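Local coordinates for protein rubber oxygenase (Streptomyces sp., PDB 5O1L) that cleaves the double bonds of poly(cis-1,4-isoprene) rubber oxidatively with molecular oxygen, using a non-covalently bound b-type heme, at residues 140-154 and 290-304. Residues are numbered along the deposited sequence; the frame is centred on the assembly and turned at random.
Sequences LMSTAIPRESRAVYY and LDPILAHTPEGEALT. With HEM (protoporphyrin IX containing Fe), chain C; IMD (imidazole), chain E; IMD (imidazole), chain D.
Two side chains of helix 146-154 grip E299 OE2: Y154 OH donates to its anti lone pair at 2.6 Å, and R150 NE adds a weak but straight bond (164°). OE1 completes the salt bridge at 3.2 Å from R150 NE. A bend at chi2 (88°) turns the E299 carboxylate to these partners while its CG lies over one face of the Y153 ring, 4.0 Å from the centroid, a CH-pi contact; the side chain thus fits as a knob among S149, R150, Y153 and Y154. T297 CG2 covers one face of the R150 guanidinium. A leucine in place of R150 would probably leave the E299 carboxylate without its countercharge, held across the contact by the Y154 hydroxyl alone. Where the two backbones come closest, A295 N donates to A144 O at 2.8 Å, and G300 CA approaches T143 O to 3.3 Å in a CA-H...O contact. T143 O accepts from two waters, one reaching A295 O and T297 OG1, the other T297 N; T297 OG1 also caps helix 298-313 through G300 N. At the end of the type I turn S142-I145, I145 CG1 packs on L294 CD2. Helix 146-154, whose E148 OE2 accepts from the iron-bound imidazole, probably a crystallisation additive, crosses the start of helix 298-313 at 70°; helix 209-214 adjoins the E299 cluster, helix 333-339 touches T143 and T304, and helix 224-244 backs M141 and L290.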
# COMPACT_ATOMS: atom_id res chain seq x y z
N LEU A 140 5.36 2.49 -8.35
CA LEU A 140 5.42 2.24 -9.78
C LEU A 140 4.76 0.92 -10.16
O LEU A 140 4.06 0.85 -11.18
CB LEU A 140 6.86 2.27 -10.30
CG LEU A 140 7.40 3.69 -10.47
CD1 LEU A 140 8.92 3.81 -10.58
CD2 LEU A 140 6.72 4.36 -11.65
N MET A 141 4.92 -0.14 -9.35
CA MET A 141 4.25 -1.36 -9.67
C MET A 141 2.76 -1.17 -9.75
O MET A 141 2.12 -1.89 -10.55
CB MET A 141 4.55 -2.45 -8.61
CG MET A 141 4.23 -3.82 -9.13
SD MET A 141 4.14 -5.09 -7.90
CE MET A 141 5.52 -4.74 -6.82
N SER A 142 2.19 -0.29 -8.94
CA SER A 142 0.74 -0.07 -8.92
C SER A 142 0.21 0.37 -10.29
O SER A 142 -0.92 0.01 -10.65
CB SER A 142 0.38 0.93 -7.88
OG SER A 142 0.58 2.27 -8.37
N THR A 143 1.07 0.98 -11.08
CA THR A 143 0.67 1.43 -12.46
C THR A 143 0.62 0.28 -13.43
O THR A 143 0.06 0.44 -14.55
CB THR A 143 1.58 2.58 -12.97
OG1 THR A 143 2.90 2.08 -13.29
CG2 THR A 143 1.66 3.69 -11.99
N ALA A 144 1.08 -0.90 -13.02
CA ALA A 144 0.89 -2.14 -13.75
C ALA A 144 -0.21 -3.06 -13.18
O ALA A 144 -0.37 -4.16 -13.65
CB ALA A 144 2.19 -2.91 -13.86
N ILE A 145 -0.92 -2.60 -12.16
CA ILE A 145 -2.09 -3.34 -11.61
C ILE A 145 -3.36 -2.73 -12.20
O ILE A 145 -3.73 -1.62 -11.84
CB ILE A 145 -2.13 -3.26 -10.07
CG1 ILE A 145 -0.86 -3.89 -9.48
CG2 ILE A 145 -3.36 -4.03 -9.58
CD1 ILE A 145 -0.75 -3.69 -7.96
N PRO A 146 -3.99 -3.42 -13.17
CA PRO A 146 -5.00 -2.71 -13.97
C PRO A 146 -6.16 -2.18 -13.17
O PRO A 146 -6.57 -1.01 -13.35
CB PRO A 146 -5.42 -3.78 -14.96
CG PRO A 146 -4.24 -4.60 -15.19
CD PRO A 146 -3.63 -4.71 -13.78
N ARG A 147 -6.67 -2.95 -12.20
CA ARG A 147 -7.81 -2.49 -11.45
C ARG A 147 -7.53 -1.33 -10.53
O ARG A 147 -8.37 -0.46 -10.38
CB ARG A 147 -8.41 -3.62 -10.65
CG ARG A 147 -9.16 -4.57 -11.53
CD ARG A 147 -9.73 -5.69 -10.74
NE ARG A 147 -10.63 -6.51 -11.58
CZ ARG A 147 -11.16 -7.65 -11.18
NH1 ARG A 147 -10.92 -8.14 -9.99
NH2 ARG A 147 -11.98 -8.31 -11.98
N GLU A 148 -6.34 -1.32 -9.92
CA GLU A 148 -6.00 -0.23 -9.06
C GLU A 148 -5.79 1.00 -9.95
O GLU A 148 -6.26 2.09 -9.60
CB GLU A 148 -4.75 -0.61 -8.25
CG GLU A 148 -4.38 0.43 -7.19
CD GLU A 148 -3.13 0.12 -6.42
OE1 GLU A 148 -2.71 -1.02 -6.39
OE2 GLU A 148 -2.56 1.13 -5.92
N SER A 149 -5.04 0.85 -11.06
CA SER A 149 -4.78 2.00 -11.95
C SER A 149 -6.09 2.57 -12.48
O SER A 149 -6.25 3.81 -12.46
CB SER A 149 -3.93 1.61 -13.12
OG SER A 149 -2.60 1.27 -12.68
N ARG A 150 -7.02 1.72 -12.92
CA ARG A 150 -8.29 2.23 -13.45
C ARG A 150 -9.13 2.90 -12.41
O ARG A 150 -9.68 3.96 -12.66
CB ARG A 150 -9.10 1.16 -14.19
CG ARG A 150 -8.45 0.76 -15.49
CD ARG A 150 -9.32 -0.16 -16.32
NE ARG A 150 -8.68 -0.24 -17.61
CZ ARG A 150 -8.07 -1.30 -18.11
NH1 ARG A 150 -8.04 -2.47 -17.44
NH2 ARG A 150 -7.51 -1.16 -19.34
N ALA A 151 -9.20 2.33 -11.21
CA ALA A 151 -9.97 2.97 -10.17
C ALA A 151 -9.42 4.35 -9.82
O ALA A 151 -10.18 5.29 -9.63
CB ALA A 151 -10.05 2.06 -8.91
N VAL A 152 -8.10 4.47 -9.66
CA VAL A 152 -7.53 5.71 -9.28
C VAL A 152 -7.70 6.72 -10.42
O VAL A 152 -8.04 7.88 -10.18
CB VAL A 152 -6.06 5.52 -8.89
CG1 VAL A 152 -5.36 6.85 -8.68
CG2 VAL A 152 -5.97 4.70 -7.59
N TYR A 153 -7.48 6.26 -11.64
CA TYR A 153 -7.54 7.15 -12.81
C TYR A 153 -8.93 7.72 -12.97
O TYR A 153 -9.08 8.89 -13.28
CB TYR A 153 -7.16 6.40 -14.06
CG TYR A 153 -7.07 7.26 -15.33
CD1 TYR A 153 -5.89 7.82 -15.74
CD2 TYR A 153 -8.19 7.41 -16.12
CE1 TYR A 153 -5.83 8.60 -16.89
CE2 TYR A 153 -8.15 8.19 -17.27
CZ TYR A 153 -7.00 8.76 -17.62
OH TYR A 153 -7.03 9.53 -18.77
N TYR A 154 -9.96 6.89 -12.84
CA TYR A 154 -11.36 7.33 -13.07
C TYR A 154 -12.07 7.88 -11.87
O TYR A 154 -13.18 8.39 -12.01
CB TYR A 154 -12.20 6.20 -13.69
CG TYR A 154 -11.72 5.81 -15.06
CD1 TYR A 154 -11.78 6.75 -16.13
CD2 TYR A 154 -11.31 4.54 -15.34
CE1 TYR A 154 -11.34 6.41 -17.38
CE2 TYR A 154 -10.87 4.18 -16.58
CZ TYR A 154 -10.95 5.13 -17.63
OH TYR A 154 -10.48 4.77 -18.85
N LEU A 290 -0.77 -11.85 -7.83
CA LEU A 290 -0.24 -10.59 -8.26
C LEU A 290 0.51 -10.76 -9.58
O LEU A 290 0.21 -10.07 -10.55
CB LEU A 290 0.65 -10.00 -7.16
CG LEU A 290 1.43 -8.76 -7.49
CD1 LEU A 290 0.50 -7.62 -7.80
CD2 LEU A 290 2.42 -8.40 -6.43
N ASP A 291 1.49 -11.62 -9.60
CA ASP A 291 2.39 -11.71 -10.79
C ASP A 291 1.62 -11.84 -12.12
O ASP A 291 1.90 -11.07 -13.05
CB ASP A 291 3.44 -12.80 -10.62
CG ASP A 291 4.36 -12.57 -9.43
OD1 ASP A 291 4.24 -11.52 -8.75
OD2 ASP A 291 5.19 -13.45 -9.08
N PRO A 292 0.63 -12.72 -12.21
CA PRO A 292 -0.09 -12.91 -13.48
C PRO A 292 -1.03 -11.79 -13.93
O PRO A 292 -1.48 -11.80 -15.08
CB PRO A 292 -0.92 -14.17 -13.24
CG PRO A 292 -0.34 -14.81 -12.05
CD PRO A 292 0.10 -13.67 -11.19
N ILE A 293 -1.37 -10.84 -13.08
CA ILE A 293 -2.27 -9.78 -13.45
C ILE A 293 -1.58 -8.51 -13.85
O ILE A 293 -2.27 -7.60 -14.35
CB ILE A 293 -3.43 -9.52 -12.46
CG1 ILE A 293 -2.99 -9.05 -11.07
CG2 ILE A 293 -4.25 -10.81 -12.33
CD1 ILE A 293 -2.44 -7.68 -11.00
N LEU A 294 -0.25 -8.43 -13.66
CA LEU A 294 0.48 -7.21 -13.98
C LEU A 294 0.43 -7.03 -15.51
O LEU A 294 0.66 -7.95 -16.26
CB LEU A 294 1.94 -7.24 -13.53
CG LEU A 294 2.09 -7.29 -11.99
CD1 LEU A 294 3.57 -7.47 -11.68
CD2 LEU A 294 1.55 -6.09 -11.27
N ALA A 295 0.03 -5.84 -15.89
CA ALA A 295 -0.20 -5.53 -17.30
C ALA A 295 -0.13 -4.05 -17.51
O ALA A 295 -0.62 -3.28 -16.73
CB ALA A 295 -1.53 -6.05 -17.77
N HIS A 296 0.39 -3.65 -18.69
CA HIS A 296 0.28 -2.30 -19.09
C HIS A 296 -1.16 -1.96 -19.43
O HIS A 296 -1.86 -2.77 -20.05
CB HIS A 296 1.15 -2.10 -20.34
CG HIS A 296 1.13 -0.72 -20.87
ND1 HIS A 296 0.16 -0.29 -21.75
CD2 HIS A 296 1.90 0.36 -20.59
CE1 HIS A 296 0.37 0.98 -22.05
NE2 HIS A 296 1.44 1.39 -21.38
N THR A 297 -1.60 -0.76 -19.07
CA THR A 297 -2.88 -0.26 -19.47
C THR A 297 -2.69 1.20 -19.90
O THR A 297 -1.76 1.85 -19.43
CB THR A 297 -3.94 -0.28 -18.33
OG1 THR A 297 -3.44 0.47 -17.19
CG2 THR A 297 -4.28 -1.68 -17.95
N PRO A 298 -3.63 1.75 -20.70
CA PRO A 298 -3.57 3.19 -20.99
C PRO A 298 -3.66 4.07 -19.77
O PRO A 298 -2.96 5.07 -19.67
CB PRO A 298 -4.82 3.40 -21.90
CG PRO A 298 -5.14 2.06 -22.46
CD PRO A 298 -4.70 1.05 -21.44
N GLU A 299 -4.50 3.68 -18.81
CA GLU A 299 -4.66 4.45 -17.58
C GLU A 299 -3.40 4.40 -16.73
O GLU A 299 -2.92 5.42 -16.21
CB GLU A 299 -5.86 3.94 -16.79
CG GLU A 299 -7.20 4.09 -17.54
CD GLU A 299 -7.59 2.92 -18.47
OE1 GLU A 299 -6.75 2.04 -18.75
OE2 GLU A 299 -8.74 2.87 -18.96
N GLY A 300 -2.87 3.19 -16.58
CA GLY A 300 -1.63 3.03 -15.81
C GLY A 300 -0.50 3.80 -16.43
O GLY A 300 0.26 4.42 -15.72
N GLU A 301 -0.41 3.80 -17.78
CA GLU A 301 0.61 4.58 -18.49
C GLU A 301 0.56 6.05 -18.14
O GLU A 301 1.63 6.68 -17.93
CB GLU A 301 0.37 4.47 -20.00
CG GLU A 301 1.41 5.16 -20.87
CD GLU A 301 1.05 5.03 -22.33
OE1 GLU A 301 1.25 3.91 -22.85
OE2 GLU A 301 0.54 6.03 -22.92
N ALA A 302 -0.64 6.61 -18.10
CA ALA A 302 -0.82 7.99 -17.72
C ALA A 302 -0.31 8.20 -16.34
O ALA A 302 0.39 9.13 -16.09
CB ALA A 302 -2.30 8.38 -17.80
N LEU A 303 -0.65 7.30 -15.43
CA LEU A 303 -0.21 7.45 -14.05
C LEU A 303 1.31 7.32 -13.85
O LEU A 303 1.86 8.04 -13.03
CB LEU A 303 -0.94 6.43 -13.17
CG LEU A 303 -2.45 6.57 -13.10
CD1 LEU A 303 -3.16 5.44 -12.33
CD2 LEU A 303 -2.85 7.87 -12.52
N THR A 304 1.95 6.41 -14.56
CA THR A 304 3.40 6.27 -14.49
C THR A 304 4.07 7.62 -14.81
O THR A 304 5.00 8.05 -14.15
CB THR A 304 3.89 5.22 -15.47
OG1 THR A 304 3.17 3.99 -15.29
CG2 THR A 304 5.35 4.97 -15.31
CHA HEM C . -8.29 5.69 -1.47
CHB HEM C . -5.20 2.90 0.81
CHC HEM C . -6.45 -0.78 -1.98
CHD HEM C . -8.73 2.29 -4.85
C1A HEM C . -7.39 5.18 -0.60
C2A HEM C . -6.83 5.98 0.47
C3A HEM C . -5.93 5.20 1.08
C4A HEM C . -5.94 3.95 0.48
CMA HEM C . -5.08 5.66 2.24
CAA HEM C . -7.16 7.44 0.84
CBA HEM C . -6.34 8.40 -0.04
CGA HEM C . -6.31 9.75 0.58
O1A HEM C . -7.35 10.39 0.39
O2A HEM C . -5.28 10.12 1.27
C1B HEM C . -5.30 1.62 0.26
C2B HEM C . -4.54 0.52 0.75
C3B HEM C . -4.87 -0.53 0.02
C4B HEM C . -5.84 -0.09 -0.97
CMB HEM C . -3.55 0.52 1.89
CAB HEM C . -4.54 -1.94 0.04
CBB HEM C . -3.67 -2.60 0.96
C1C HEM C . -7.20 -0.27 -3.03
C2C HEM C . -7.54 -1.06 -4.21
C3C HEM C . -8.20 -0.17 -4.98
C4C HEM C . -8.16 1.12 -4.30
CMC HEM C . -7.30 -2.53 -4.40
CAC HEM C . -8.77 -0.40 -6.32
CBC HEM C . -8.96 -1.58 -7.02
C1D HEM C . -8.79 3.48 -4.17
C2D HEM C . -9.51 4.67 -4.67
C3D HEM C . -9.40 5.62 -3.75
C4D HEM C . -8.64 5.03 -2.65
CMD HEM C . -10.14 4.71 -6.01
CAD HEM C . -9.95 7.07 -3.82
CBD HEM C . -8.92 7.91 -4.55
CGD HEM C . -9.47 9.33 -4.71
O1D HEM C . -8.83 10.25 -4.15
O2D HEM C . -10.51 9.60 -5.36
NA HEM C . -6.86 3.93 -0.57
NB HEM C . -6.02 1.19 -0.78
NC HEM C . -7.55 1.05 -3.10
ND HEM C . -8.35 3.72 -2.91
FE HEM C . -7.23 2.47 -1.84
N1 IMD E . -0.45 0.76 -4.61
C2 IMD E . 0.43 1.66 -4.10
N3 IMD E . 1.57 1.01 -3.82
C4 IMD E . 1.38 -0.29 -4.15
C5 IMD E . 0.11 -0.46 -4.66
N1 IMD D . -4.10 2.97 -4.51
C2 IMD D . -4.89 2.22 -3.72
N3 IMD D . -5.61 3.06 -3.01
C4 IMD D . -5.32 4.34 -3.37
C5 IMD D . -4.34 4.27 -4.31
O HOH W 1 -2.13 -1.05 -15.50
O HOH W 2 0.40 0.38 -17.25